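Side-chain contacts in uncharacterized protein (Streptococcus mutans, PDB 3L7Y), which probably acts as a magnesium-dependent phosphatase of the haloacid dehalogenase superfamily: residues G46-S51 with G291-I296; E87-C92 with L96-E101; A195-A200 with G218-I223. All coordinates share one frame; numbering follows the deposited sequence.

Starting from the N terminus, the chain leaves strand 39-42, passes D43 and D45 of the magnesium site and enters 46-51, whose partner 291-296 comes near the C terminus. Contact 1 therefore closes a loop of about 240 residues, and both other contacts lie within it. Contact 2 is local, folding the loop after helix 82-86 back onto strand 97-100; contact 3 follows in series and packs helix 194-202 on strand 219-224. Contacts 1 and 2 belong to the eight-stranded core domain and meet where F48 packs on F89. Contact 3 belongs to the separate six-stranded sheet, and touches contact 2 where I223 CG2 lies 3.6 Å from E101 O.

Contact 1: G46-S51 with G291-I296; sequences GTFLNS and GVLDVI
T47 and V292 are joined through an ordered water, which donates to T47 O at 2.9 Å and accepts from V292 N at 3.2 Å. It serves a backbone N-H in the first turn of helix 291-301, where no preceding turn offers a carbonyl. Chi1 of -56° sets T47 OG1 beside the backbone N, where it is hydrogen-bonded to D43 OD2, and leaves CG2 anti to that N, 3.8 Å from V292 CG2. Threonine suits this place because it offers a methyl to the helix and a hydroxyl to a magnesium ligand. F48 CG is anti to its backbone N (chi1 -174°), and the long, flat, buried side chain reaches both V292 and L293: V292 CG1 meets the ring edge 4.1 Å from F48 CD1, and L293 CD2 approaches F48 CE1 obliquely at 4.0 Å. Beta-branched V292 thus serves two neighbours at once, one methyl each for T47 and F48. T47 completes the DxDGT signature that begins at D43. The chemistry implies that the C-terminal helix packs against the end of helix 44-48 beside the magnesium site, through apolar contacts and one bridging water across these segments, while the threonine hydroxyl probably helps to position D43.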
ATOM      1  N   GLY A  46      -8.596   3.936  -4.349  1.00 14.78           N
ATOM      2  CA  GLY A  46      -9.851   3.811  -3.616  1.00 13.48           C
ATOM      3  C   GLY A  46     -10.034   4.851  -2.524  1.00 18.08           C
ATOM      4  O   GLY A  46     -11.064   4.881  -1.858  1.00 18.70           O
ATOM      5  N   THR A  47      -9.025   5.702  -2.351  1.00 17.04           N
ATOM      6  CA  THR A  47      -8.985   6.671  -1.270  1.00 10.94           C
ATOM      7  C   THR A  47      -8.600   8.054  -1.813  1.00 17.65           C
ATOM      8  O   THR A  47      -9.481   8.838  -2.161  1.00 15.83           O
ATOM      9  CB  THR A  47      -8.013   6.229  -0.151  1.00 15.39           C
ATOM     10  OG1 THR A  47      -8.392   4.929   0.326  1.00 16.99           O
ATOM     11  CG2 THR A  47      -8.054   7.219   1.021  1.00 14.87           C
ATOM     12  N   PHE A  48      -7.302   8.351  -1.893  1.00 11.44           N
ATOM     13  CA  PHE A  48      -6.843   9.611  -2.493  1.00 18.10           C
ATOM     14  C   PHE A  48      -7.263   9.641  -3.957  1.00 20.00           C
ATOM     15  O   PHE A  48      -7.732  10.663  -4.457  1.00 18.45           O
ATOM     16  CB  PHE A  48      -5.319   9.753  -2.366  1.00 22.78           C
ATOM     17  CG  PHE A  48      -4.766  11.094  -2.829  1.00 13.74           C
ATOM     18  CD1 PHE A  48      -4.766  12.197  -1.983  1.00 17.05           C
ATOM     19  CD2 PHE A  48      -4.189  11.226  -4.088  1.00 20.95           C
ATOM     20  CE1 PHE A  48      -4.231  13.431  -2.399  1.00 14.38           C
ATOM     21  CE2 PHE A  48      -3.641  12.445  -4.515  1.00 16.22           C
ATOM     22  CZ  PHE A  48      -3.673  13.559  -3.664  1.00 17.00           C
ATOM     23  N   LEU A  49      -7.102   8.509  -4.641  1.00 20.29           N
ATOM     24  CA  LEU A  49      -7.443   8.418  -6.060  1.00 17.63           C
ATOM     25  C   LEU A  49      -8.922   8.131  -6.260  1.00 18.09           C
ATOM     26  O   LEU A  49      -9.527   7.351  -5.511  1.00 20.24           O
ATOM     27  CB  LEU A  49      -6.601   7.343  -6.748  1.00 17.12           C
ATOM     28  CG  LEU A  49      -5.090   7.585  -6.705  1.00 15.43           C
ATOM     29  CD1 LEU A  49      -4.335   6.428  -7.360  1.00 13.84           C
ATOM     30  CD2 LEU A  49      -4.753   8.938  -7.373  1.00 17.98           C
ATOM     31  N   ASN A  50      -9.498   8.761  -7.276  1.00 17.66           N
ATOM     32  CA  ASN A  50     -10.897   8.550  -7.611  1.00 21.71           C
ATOM     33  C   ASN A  50     -11.016   7.266  -8.417  1.00 23.69           C
ATOM     34  O   ASN A  50     -10.020   6.601  -8.643  1.00 19.93           O
ATOM     35  CB  ASN A  50     -11.479   9.763  -8.364  1.00 19.21           C
ATOM     36  CG  ASN A  50     -10.832   9.987  -9.732  1.00 21.16           C
ATOM     37  OD1 ASN A  50     -10.346   9.054 -10.362  1.00 16.38           O
ATOM     38  ND2 ASN A  50     -10.856  11.228 -10.203  1.00 20.98           N
ATOM     39  N   SER A  51     -12.223   6.911  -8.836  1.00 21.63           N
ATOM     40  CA  SER A  51     -12.433   5.674  -9.573  1.00 22.42           C
ATOM     41  C   SER A  51     -11.747   5.659 -10.958  1.00 28.03           C
ATOM     42  O   SER A  51     -11.521   4.595 -11.531  1.00 26.87           O
ATOM     43  CB  SER A  51     -13.927   5.387  -9.700  1.00 24.67           C
ATOM     44  OG  SER A  51     -14.413   4.802  -8.502  1.00 31.38           O
ATOM     45  N   GLY A 291     -12.986  12.953  -1.112  1.00 12.96           N
ATOM     46  CA  GLY A 291     -13.202  12.805   0.316  1.00 18.69           C
ATOM     47  C   GLY A 291     -12.002  13.191   1.158  1.00 20.70           C
ATOM     48  O   GLY A 291     -12.147  13.733   2.255  1.00 17.97           O
ATOM     49  N   VAL A 292     -10.810  12.897   0.653  1.00 13.55           N
ATOM     50  CA  VAL A 292      -9.585  13.209   1.380  1.00 12.39           C
ATOM     51  C   VAL A 292      -9.296  14.710   1.425  1.00 16.91           C
ATOM     52  O   VAL A 292      -9.004  15.253   2.484  1.00 19.69           O
ATOM     53  CB  VAL A 292      -8.358  12.480   0.764  1.00 12.17           C
ATOM     54  CG1 VAL A 292      -7.082  13.035   1.340  1.00 12.21           C
ATOM     55  CG2 VAL A 292      -8.439  10.970   1.006  1.00 11.67           C
ATOM     56  N   LEU A 293      -9.339  15.373   0.273  1.00 14.96           N
ATOM     57  CA  LEU A 293      -8.998  16.795   0.216  1.00 20.55           C
ATOM     58  C   LEU A 293     -10.060  17.590   0.959  1.00 15.88           C
ATOM     59  O   LEU A 293      -9.782  18.626   1.564  1.00 20.21           O
ATOM     60  CB  LEU A 293      -8.882  17.280  -1.229  1.00 16.31           C
ATOM     61  CG  LEU A 293      -7.833  16.545  -2.075  1.00 14.11           C
ATOM     62  CD1 LEU A 293      -7.769  17.160  -3.450  1.00 14.66           C
ATOM     63  CD2 LEU A 293      -6.446  16.572  -1.425  1.00 14.49           C
ATOM     64  N   ASP A 294     -11.284  17.084   0.915  1.00 13.73           N
ATOM     65  CA  ASP A 294     -12.402  17.754   1.581  1.00 18.25           C
ATOM     66  C   ASP A 294     -12.130  17.846   3.076  1.00 13.59           C
ATOM     67  O   ASP A 294     -12.272  18.914   3.683  1.00 20.18           O
ATOM     68  CB  ASP A 294     -13.703  17.008   1.310  1.00 16.99           C
ATOM     69  CG  ASP A 294     -14.850  17.508   2.160  1.00 33.48           C
ATOM     70  OD1 ASP A 294     -15.509  16.663   2.807  1.00 38.30           O
ATOM     71  OD2 ASP A 294     -15.083  18.741   2.194  1.00 30.50           O
ATOM     72  N   VAL A 295     -11.742  16.727   3.668  1.00 17.24           N
ATOM     73  CA  VAL A 295     -11.436  16.674   5.093  1.00 15.03           C
ATOM     74  C   VAL A 295     -10.239  17.555   5.405  1.00 16.83           C
ATOM     75  O   VAL A 295     -10.237  18.260   6.401  1.00 18.34           O
ATOM     76  CB  VAL A 295     -11.159  15.228   5.557  1.00 22.03           C
ATOM     77  CG1 VAL A 295     -10.568  15.208   6.968  1.00 14.12           C
ATOM     78  CG2 VAL A 295     -12.435  14.405   5.487  1.00 19.64           C
ATOM     79  N   ILE A 296      -9.230  17.537   4.539  1.00 16.70           N
ATOM     80  CA  ILE A 296      -8.040  18.342   4.769  1.00 15.19           C
ATOM     81  C   ILE A 296      -8.330  19.840   4.697  1.00 19.41           C
ATOM     82  O   ILE A 296      -7.861  20.587   5.550  1.00 17.26           O
ATOM     83  CB  ILE A 296      -6.883  18.001   3.797  1.00 13.43           C
ATOM     84  CG1 ILE A 296      -6.486  16.525   3.914  1.00 12.90           C
ATOM     85  CG2 ILE A 296      -5.687  18.896   4.083  1.00 13.72           C
ATOM     86  CD1 ILE A 296      -5.491  16.078   2.803  1.00 16.35           C
TER
HETATM   87  O   HOH W   1     -10.784  11.381  -2.190  1.00 36.51           O

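Contact 2: E87-C92 with L96-E101; sequences EHFPDC and LTFVGE
F89 and L96 make a CH-pi contact. The methyl L96 CD1 sits over one face of the phenyl ring, 3.9 Å from the F89 centroid and 21° off the normal. It is displaced toward the root of the side chain, so that its closest ring atom is F89 CG at 3.6 Å. With CG anti to the carbonyl carbon (chi1 -55°), F89 swings its ring from the loop toward strand 97-100, and leucine, branched at CG, can point one methyl at the ring face.

The second kind is apolar contact between two rings. F89 CD1 comes to the edge of the F98 ring, near its plane, and lies 3.9 Å from both F98 CE1 and CZ. F98 in turn packs edge-to-face with Y82.

The remaining contacts gather round C92. Its carbonyl O is 3.6 Å from L96 CG, and C92 SG lies 4.3 Å from L96 CD1; a small thiol fits in this buried place beside F60 and L64 of helix 57-69. A backbone bond from C92 N to F89 O, 3.1 Å long, tightens the turn.

The loop after helix 82-86 thus packs on the Rossmann-like core sheet of the haloacid dehalogenase fold, where F89 and F98 also touch V76 of strand 73-77. Between these two segments the hold is apolar, joining the loop to the start of strand 97-100 and to F98 on it.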
ATOM      1  N   GLU A  87       4.876   8.766  -9.656  1.00 13.62           N
ATOM      2  CA  GLU A  87       4.355   9.230 -10.945  1.00 20.65           C
ATOM      3  C   GLU A  87       3.082  10.057 -10.752  1.00 22.27           C
ATOM      4  O   GLU A  87       2.731  10.881 -11.600  1.00 23.24           O
ATOM      5  CB  GLU A  87       4.043   8.050 -11.867  1.00 15.74           C
ATOM      6  CG  GLU A  87       5.250   7.365 -12.488  1.00 23.12           C
ATOM      7  CD  GLU A  87       4.840   6.246 -13.431  0.50 13.97           C
ATOM      8  OE1 GLU A  87       5.517   6.046 -14.449  0.50 14.16           O
ATOM      9  OE2 GLU A  87       3.825   5.575 -13.161  0.50 16.50           O
ATOM     10  N   HIS A  88       2.383   9.826  -9.643  1.00 22.93           N
ATOM     11  CA  HIS A  88       1.141  10.549  -9.366  1.00 21.00           C
ATOM     12  C   HIS A  88       1.425  11.993  -8.933  1.00 19.04           C
ATOM     13  O   HIS A  88       0.543  12.848  -8.957  1.00 18.32           O
ATOM     14  CB  HIS A  88       0.327   9.837  -8.270  1.00 27.46           C
ATOM     15  CG  HIS A  88      -0.261   8.525  -8.691  1.00 23.02           C
ATOM     16  ND1 HIS A  88      -1.375   8.432  -9.497  1.00 25.00           N
ATOM     17  CD2 HIS A  88       0.091   7.253  -8.390  1.00 23.73           C
ATOM     18  CE1 HIS A  88      -1.675   7.161  -9.688  1.00 25.20           C
ATOM     19  NE2 HIS A  88      -0.798   6.424  -9.027  1.00 26.02           N
ATOM     20  N   PHE A  89       2.661  12.254  -8.528  1.00 20.62           N
ATOM     21  CA  PHE A  89       3.065  13.563  -8.031  1.00 20.40           C
ATOM     22  C   PHE A  89       4.289  14.079  -8.808  1.00 25.46           C
ATOM     23  O   PHE A  89       5.340  14.372  -8.227  1.00 20.44           O
ATOM     24  CB  PHE A  89       3.349  13.459  -6.531  1.00 16.27           C
ATOM     25  CG  PHE A  89       2.192  12.890  -5.740  1.00 24.01           C
ATOM     26  CD1 PHE A  89       2.150  11.547  -5.403  1.00 20.85           C
ATOM     27  CD2 PHE A  89       1.143  13.698  -5.351  1.00 20.12           C
ATOM     28  CE1 PHE A  89       1.082  11.027  -4.675  1.00 16.60           C
ATOM     29  CE2 PHE A  89       0.075  13.182  -4.638  1.00 25.53           C
ATOM     30  CZ  PHE A  89       0.044  11.843  -4.298  1.00 16.84           C
ATOM     31  N   PRO A  90       4.141  14.211 -10.130  1.00 25.85           N
ATOM     32  CA  PRO A  90       5.293  14.486 -11.000  1.00 29.22           C
ATOM     33  C   PRO A  90       6.043  15.732 -10.566  1.00 31.69           C
ATOM     34  O   PRO A  90       7.275  15.759 -10.663  1.00 29.15           O
ATOM     35  CB  PRO A  90       4.659  14.728 -12.378  1.00 30.72           C
ATOM     36  CG  PRO A  90       3.257  14.229 -12.284  1.00 39.12           C
ATOM     37  CD  PRO A  90       2.858  14.305 -10.843  1.00 35.33           C
ATOM     38  N   ASP A  91       5.313  16.742 -10.094  1.00 21.86           N
ATOM     39  CA  ASP A  91       5.913  18.043  -9.838  1.00 21.02           C
ATOM     40  C   ASP A  91       6.210  18.315  -8.369  1.00 27.34           C
ATOM     41  O   ASP A  91       6.727  19.377  -8.036  1.00 23.18           O
ATOM     42  CB  ASP A  91       5.021  19.171 -10.382  1.00 37.14           C
ATOM     43  CG  ASP A  91       4.770  19.063 -11.881  1.00 41.58           C
ATOM     44  OD1 ASP A  91       5.653  18.563 -12.615  1.00 34.96           O
ATOM     45  OD2 ASP A  91       3.679  19.489 -12.318  1.00 43.95           O
ATOM     46  N   CYS A  92       5.881  17.383  -7.480  1.00 26.42           N
ATOM     47  CA  CYS A  92       6.125  17.648  -6.072  1.00 23.60           C
ATOM     48  C   CYS A  92       6.498  16.410  -5.260  1.00 20.83           C
ATOM     49  O   CYS A  92       6.630  16.498  -4.043  1.00 28.12           O
ATOM     50  CB  CYS A  92       4.911  18.354  -5.437  1.00 16.17           C
ATOM     51  SG  CYS A  92       3.497  17.268  -5.296  1.00 21.54           S
ATOM     52  N   LEU A  96       7.417  15.018  -0.662  1.00 25.74           N
ATOM     53  CA  LEU A  96       6.512  14.175   0.113  1.00 22.81           C
ATOM     54  C   LEU A  96       7.242  12.975   0.700  1.00 17.73           C
ATOM     55  O   LEU A  96       8.381  12.711   0.356  1.00 21.96           O
ATOM     56  CB  LEU A  96       5.330  13.709  -0.745  1.00 15.43           C
ATOM     57  CG  LEU A  96       4.648  14.701  -1.684  1.00 23.07           C
ATOM     58  CD1 LEU A  96       3.705  13.948  -2.593  1.00 13.69           C
ATOM     59  CD2 LEU A  96       3.900  15.811  -0.913  1.00 14.07           C
ATOM     60  N   THR A  97       6.579  12.265   1.603  1.00 17.77           N
ATOM     61  CA  THR A  97       7.091  10.994   2.083  1.00 15.89           C
ATOM     62  C   THR A  97       6.209   9.891   1.528  1.00 16.22           C
ATOM     63  O   THR A  97       4.985  10.029   1.482  1.00 12.84           O
ATOM     64  CB  THR A  97       7.090  10.919   3.611  1.00 16.41           C
ATOM     65  OG1 THR A  97       7.973  11.912   4.137  1.00 16.78           O
ATOM     66  CG2 THR A  97       7.538   9.515   4.083  1.00 11.59           C
ATOM     67  N   PHE A  98       6.835   8.800   1.110  1.00 14.68           N
ATOM     68  CA  PHE A  98       6.130   7.691   0.491  1.00 12.52           C
ATOM     69  C   PHE A  98       6.340   6.416   1.288  1.00 10.80           C
ATOM     70  O   PHE A  98       7.473   6.064   1.618  1.00 10.78           O
ATOM     71  CB  PHE A  98       6.676   7.457  -0.920  1.00 16.81           C
ATOM     72  CG  PHE A  98       6.274   8.504  -1.924  1.00 11.93           C
ATOM     73  CD1 PHE A  98       5.126   8.355  -2.669  1.00 15.29           C
ATOM     74  CD2 PHE A  98       7.064   9.609  -2.146  1.00 12.42           C
ATOM     75  CE1 PHE A  98       4.760   9.295  -3.611  1.00 16.01           C
ATOM     76  CE2 PHE A  98       6.704  10.554  -3.084  1.00 22.94           C
ATOM     77  CZ  PHE A  98       5.547  10.394  -3.819  1.00 12.85           C
ATOM     78  N   VAL A  99       5.251   5.729   1.600  1.00 12.10           N
ATOM     79  CA  VAL A  99       5.331   4.378   2.148  1.00 12.09           C
ATOM     80  C   VAL A  99       4.784   3.450   1.070  1.00 14.41           C
ATOM     81  O   VAL A  99       3.578   3.485   0.771  1.00 14.00           O
ATOM     82  CB  VAL A  99       4.492   4.236   3.449  1.00 14.17           C
ATOM     83  CG1 VAL A  99       4.503   2.779   3.957  1.00 11.92           C
ATOM     84  CG2 VAL A  99       5.017   5.181   4.520  1.00 12.81           C
ATOM     85  N   GLY A 100       5.667   2.659   0.454  1.00  9.78           N
ATOM     86  CA  GLY A 100       5.243   1.711  -0.561  1.00  9.63           C
ATOM     87  C   GLY A 100       5.342   0.270  -0.089  1.00 10.55           C
ATOM     88  O   GLY A 100       5.930   0.005   0.952  1.00 10.49           O
ATOM     89  N   GLU A 101       4.789  -0.662  -0.863  1.00 15.17           N
ATOM     90  CA  GLU A 101       4.865  -2.095  -0.542  1.00 15.40           C
ATOM     91  C   GLU A 101       4.153  -2.425   0.779  1.00  9.42           C
ATOM     92  O   GLU A 101       4.409  -3.462   1.401  1.00  8.82           O
ATOM     93  CB  GLU A 101       6.319  -2.576  -0.505  1.00 12.37           C
ATOM     94  CG  GLU A 101       7.211  -2.058  -1.641  1.00 14.43           C
ATOM     95  CD  GLU A 101       6.902  -2.653  -3.005  1.00 16.52           C
ATOM     96  OE1 GLU A 101       6.182  -3.662  -3.081  1.00 23.63           O
ATOM     97  OE2 GLU A 101       7.393  -2.100  -4.013  1.00 21.62           O
TER

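Contact 3: A195-A200 with G218-I223; sequences AQIMKA and GYIDII
M198 and I220 mark the closest approach of the two backbones, their CA atoms 7.6 Å apart, where the helix packs on one face of the sheet. Segment 195-200 is regular alpha-helix, with K199 N hydrogen-bonded to A195 O at 2.9 Å, while 219-223 is extended and enters its strand through G218, whose positive phi (80°) suits a residue without a side chain.

Of 218-223, I220 makes the contacts with 195-200. Its CG1 is anti to the carbonyl carbon (chi1 -66°) and the chain continues extended through chi2, which thrusts CD1 out as a tip. That methyl is received by two consecutive helix residues: I220 CD1 stands 3.7 Å from M198 CG and 4.0 Å from I197 CG2. M198 CG also lies alongside the base of the branch, 3.8 Å from both I220 CG1 and CG2. Beta-branched isoleucine suits the strand and presents a broad apolar surface, while flexible methionine can adapt to its shape.

Around them, I197 reaches on to L187 of strand 182-188 and M198 to A214 of strand 210-214, the two neighbours that flank 219-224 in the sheet, while S194 touches I220 from the start of the helix. Helix 194-202 therefore lies across three adjacent antiparallel strands of the second domain, consistent with the alpha/beta cap of Cof-type relatives.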
ATOM      1  N   ALA A 195      -9.684 -15.125   2.026  1.00 18.79           N
ATOM      2  CA  ALA A 195      -9.503 -15.436   3.445  1.00 21.08           C
ATOM      3  C   ALA A 195      -8.834 -16.788   3.629  1.00 18.04           C
ATOM      4  O   ALA A 195      -7.884 -16.917   4.401  1.00 16.79           O
ATOM      5  CB  ALA A 195     -10.838 -15.399   4.187  1.00 26.87           C
ATOM      6  N   GLN A 196      -9.323 -17.789   2.905  1.00 15.96           N
ATOM      7  CA  GLN A 196      -8.791 -19.140   3.016  1.00 19.75           C
ATOM      8  C   GLN A 196      -7.306 -19.208   2.699  1.00 17.36           C
ATOM      9  O   GLN A 196      -6.547 -19.927   3.355  1.00 14.63           O
ATOM     10  CB  GLN A 196      -9.529 -20.094   2.081  1.00 22.21           C
ATOM     11  CG  GLN A 196      -8.895 -21.478   2.084  1.00 30.39           C
ATOM     12  CD  GLN A 196      -9.473 -22.435   1.052  1.00 36.81           C
ATOM     13  OE1 GLN A 196      -8.960 -23.548   0.869  1.00 38.14           O
ATOM     14  NE2 GLN A 196     -10.537 -22.014   0.376  1.00 33.53           N
ATOM     15  N   ILE A 197      -6.897 -18.480   1.667  1.00 13.28           N
ATOM     16  CA  ILE A 197      -5.515 -18.570   1.193  1.00 14.25           C
ATOM     17  C   ILE A 197      -4.603 -17.807   2.130  1.00  7.79           C
ATOM     18  O   ILE A 197      -3.449 -18.189   2.357  1.00  8.76           O
ATOM     19  CB  ILE A 197      -5.385 -17.995  -0.226  1.00 15.71           C
ATOM     20  CG1 ILE A 197      -6.119 -18.889  -1.223  1.00 14.54           C
ATOM     21  CG2 ILE A 197      -3.910 -17.809  -0.613  1.00 14.56           C
ATOM     22  CD1 ILE A 197      -6.316 -18.229  -2.572  1.00 12.46           C
ATOM     23  N   MET A 198      -5.119 -16.696   2.656  1.00 13.43           N
ATOM     24  CA  MET A 198      -4.391 -15.945   3.657  1.00  9.15           C
ATOM     25  C   MET A 198      -4.162 -16.770   4.922  1.00  7.62           C
ATOM     26  O   MET A 198      -3.073 -16.731   5.497  1.00  8.80           O
ATOM     27  CB  MET A 198      -5.076 -14.616   3.967  1.00  8.41           C
ATOM     28  CG  MET A 198      -4.793 -13.565   2.907  1.00 12.22           C
ATOM     29  SD  MET A 198      -5.194 -11.882   3.391  1.00 21.34           S
ATOM     30  CE  MET A 198      -6.971 -11.896   3.105  1.00 17.12           C
ATOM     31  N   LYS A 199      -5.174 -17.515   5.350  1.00  7.85           N
ATOM     32  CA  LYS A 199      -5.010 -18.384   6.516  1.00 10.07           C
ATOM     33  C   LYS A 199      -4.001 -19.502   6.239  1.00 17.93           C
ATOM     34  O   LYS A 199      -3.187 -19.838   7.101  1.00 10.98           O
ATOM     35  CB  LYS A 199      -6.334 -18.989   6.970  1.00 13.17           C
ATOM     36  CG  LYS A 199      -6.142 -20.042   8.064  1.00 21.44           C
ATOM     37  CD  LYS A 199      -7.405 -20.273   8.874  1.00 36.73           C
ATOM     38  CE  LYS A 199      -7.069 -20.692  10.313  1.00 36.98           C
ATOM     39  NZ  LYS A 199      -6.309 -21.976  10.378  1.00 29.05           N
ATOM     40  N   ALA A 200      -4.060 -20.073   5.036  1.00 13.55           N
ATOM     41  CA  ALA A 200      -3.101 -21.103   4.631  1.00 19.75           C
ATOM     42  C   ALA A 200      -1.669 -20.566   4.701  1.00 19.82           C
ATOM     43  O   ALA A 200      -0.739 -21.253   5.147  1.00 12.90           O
ATOM     44  CB  ALA A 200      -3.419 -21.589   3.229  1.00 16.77           C
ATOM     45  N   GLY A 218      -9.879  -9.160  -4.848  1.00 24.79           N
ATOM     46  CA  GLY A 218      -9.191 -10.176  -5.620  1.00 24.14           C
ATOM     47  C   GLY A 218      -7.673 -10.130  -5.528  1.00 17.23           C
ATOM     48  O   GLY A 218      -6.990 -10.714  -6.370  1.00 17.32           O
ATOM     49  N   TYR A 219      -7.136  -9.458  -4.510  1.00 17.44           N
ATOM     50  CA  TYR A 219      -5.676  -9.364  -4.338  1.00 16.50           C
ATOM     51  C   TYR A 219      -5.193  -9.632  -2.908  1.00 19.49           C
ATOM     52  O   TYR A 219      -5.831  -9.230  -1.933  1.00 15.98           O
ATOM     53  CB  TYR A 219      -5.151  -8.000  -4.809  1.00 16.25           C
ATOM     54  CG  TYR A 219      -5.274  -7.786  -6.297  1.00 23.69           C
ATOM     55  CD1 TYR A 219      -6.339  -7.064  -6.828  1.00 25.14           C
ATOM     56  CD2 TYR A 219      -4.334  -8.317  -7.174  1.00 21.74           C
ATOM     57  CE1 TYR A 219      -6.459  -6.871  -8.189  1.00 23.11           C
ATOM     58  CE2 TYR A 219      -4.445  -8.131  -8.541  1.00 25.25           C
ATOM     59  CZ  TYR A 219      -5.510  -7.404  -9.038  1.00 25.44           C
ATOM     60  OH  TYR A 219      -5.633  -7.216 -10.387  1.00 32.62           O
ATOM     61  N   ILE A 220      -4.059 -10.325  -2.796  1.00 11.33           N
ATOM     62  CA  ILE A 220      -3.393 -10.517  -1.515  1.00 12.77           C
ATOM     63  C   ILE A 220      -1.927 -10.139  -1.675  1.00 10.94           C
ATOM     64  O   ILE A 220      -1.231 -10.682  -2.539  1.00 15.51           O
ATOM     65  CB  ILE A 220      -3.420 -11.987  -1.076  1.00 13.00           C
ATOM     66  CG1 ILE A 220      -4.839 -12.463  -0.775  1.00 13.94           C
ATOM     67  CG2 ILE A 220      -2.512 -12.197   0.128  1.00 12.24           C
ATOM     68  CD1 ILE A 220      -4.958 -13.990  -0.785  1.00  7.18           C
ATOM     69  N   ASP A 221      -1.456  -9.217  -0.850  1.00 13.66           N
ATOM     70  CA  ASP A 221      -0.036  -8.913  -0.811  1.00 13.96           C
ATOM     71  C   ASP A 221       0.559  -9.798   0.259  1.00 13.72           C
ATOM     72  O   ASP A 221       0.022  -9.887   1.364  1.00  9.43           O
ATOM     73  CB  ASP A 221       0.201  -7.442  -0.461  1.00 12.15           C
ATOM     74  CG  ASP A 221      -0.038  -6.529  -1.633  1.00 15.92           C
ATOM     75  OD1 ASP A 221      -0.206  -7.054  -2.759  1.00 11.15           O
ATOM     76  OD2 ASP A 221      -0.060  -5.295  -1.436  1.00 17.70           O
ATOM     77  N   ILE A 222       1.643 -10.473  -0.084  1.00 17.17           N
ATOM     78  CA  ILE A 222       2.392 -11.253   0.880  1.00 13.41           C
ATOM     79  C   ILE A 222       3.569 -10.404   1.307  1.00  9.95           C
ATOM     80  O   ILE A 222       4.540 -10.250   0.576  1.00 15.06           O
ATOM     81  CB  ILE A 222       2.868 -12.601   0.286  1.00  6.62           C
ATOM     82  CG1 ILE A 222       1.657 -13.439  -0.146  1.00  6.55           C
ATOM     83  CG2 ILE A 222       3.734 -13.343   1.299  1.00 11.96           C
ATOM     84  CD1 ILE A 222       1.999 -14.778  -0.759  1.00  9.75           C
ATOM     85  N   ILE A 223       3.459  -9.818   2.487  1.00  8.79           N
ATOM     86  CA  ILE A 223       4.476  -8.915   2.969  1.00  6.98           C
ATOM     87  C   ILE A 223       5.290  -9.565   4.067  1.00 10.79           C
ATOM     88  O   ILE A 223       4.887 -10.581   4.622  1.00 11.54           O
ATOM     89  CB  ILE A 223       3.837  -7.632   3.558  1.00 11.65           C
ATOM     90  CG1 ILE A 223       2.672  -8.001   4.483  1.00  9.52           C
ATOM     91  CG2 ILE A 223       3.378  -6.710   2.433  1.00 11.22           C
ATOM     92  CD1 ILE A 223       2.327  -6.925   5.548  1.00  8.93           C
TER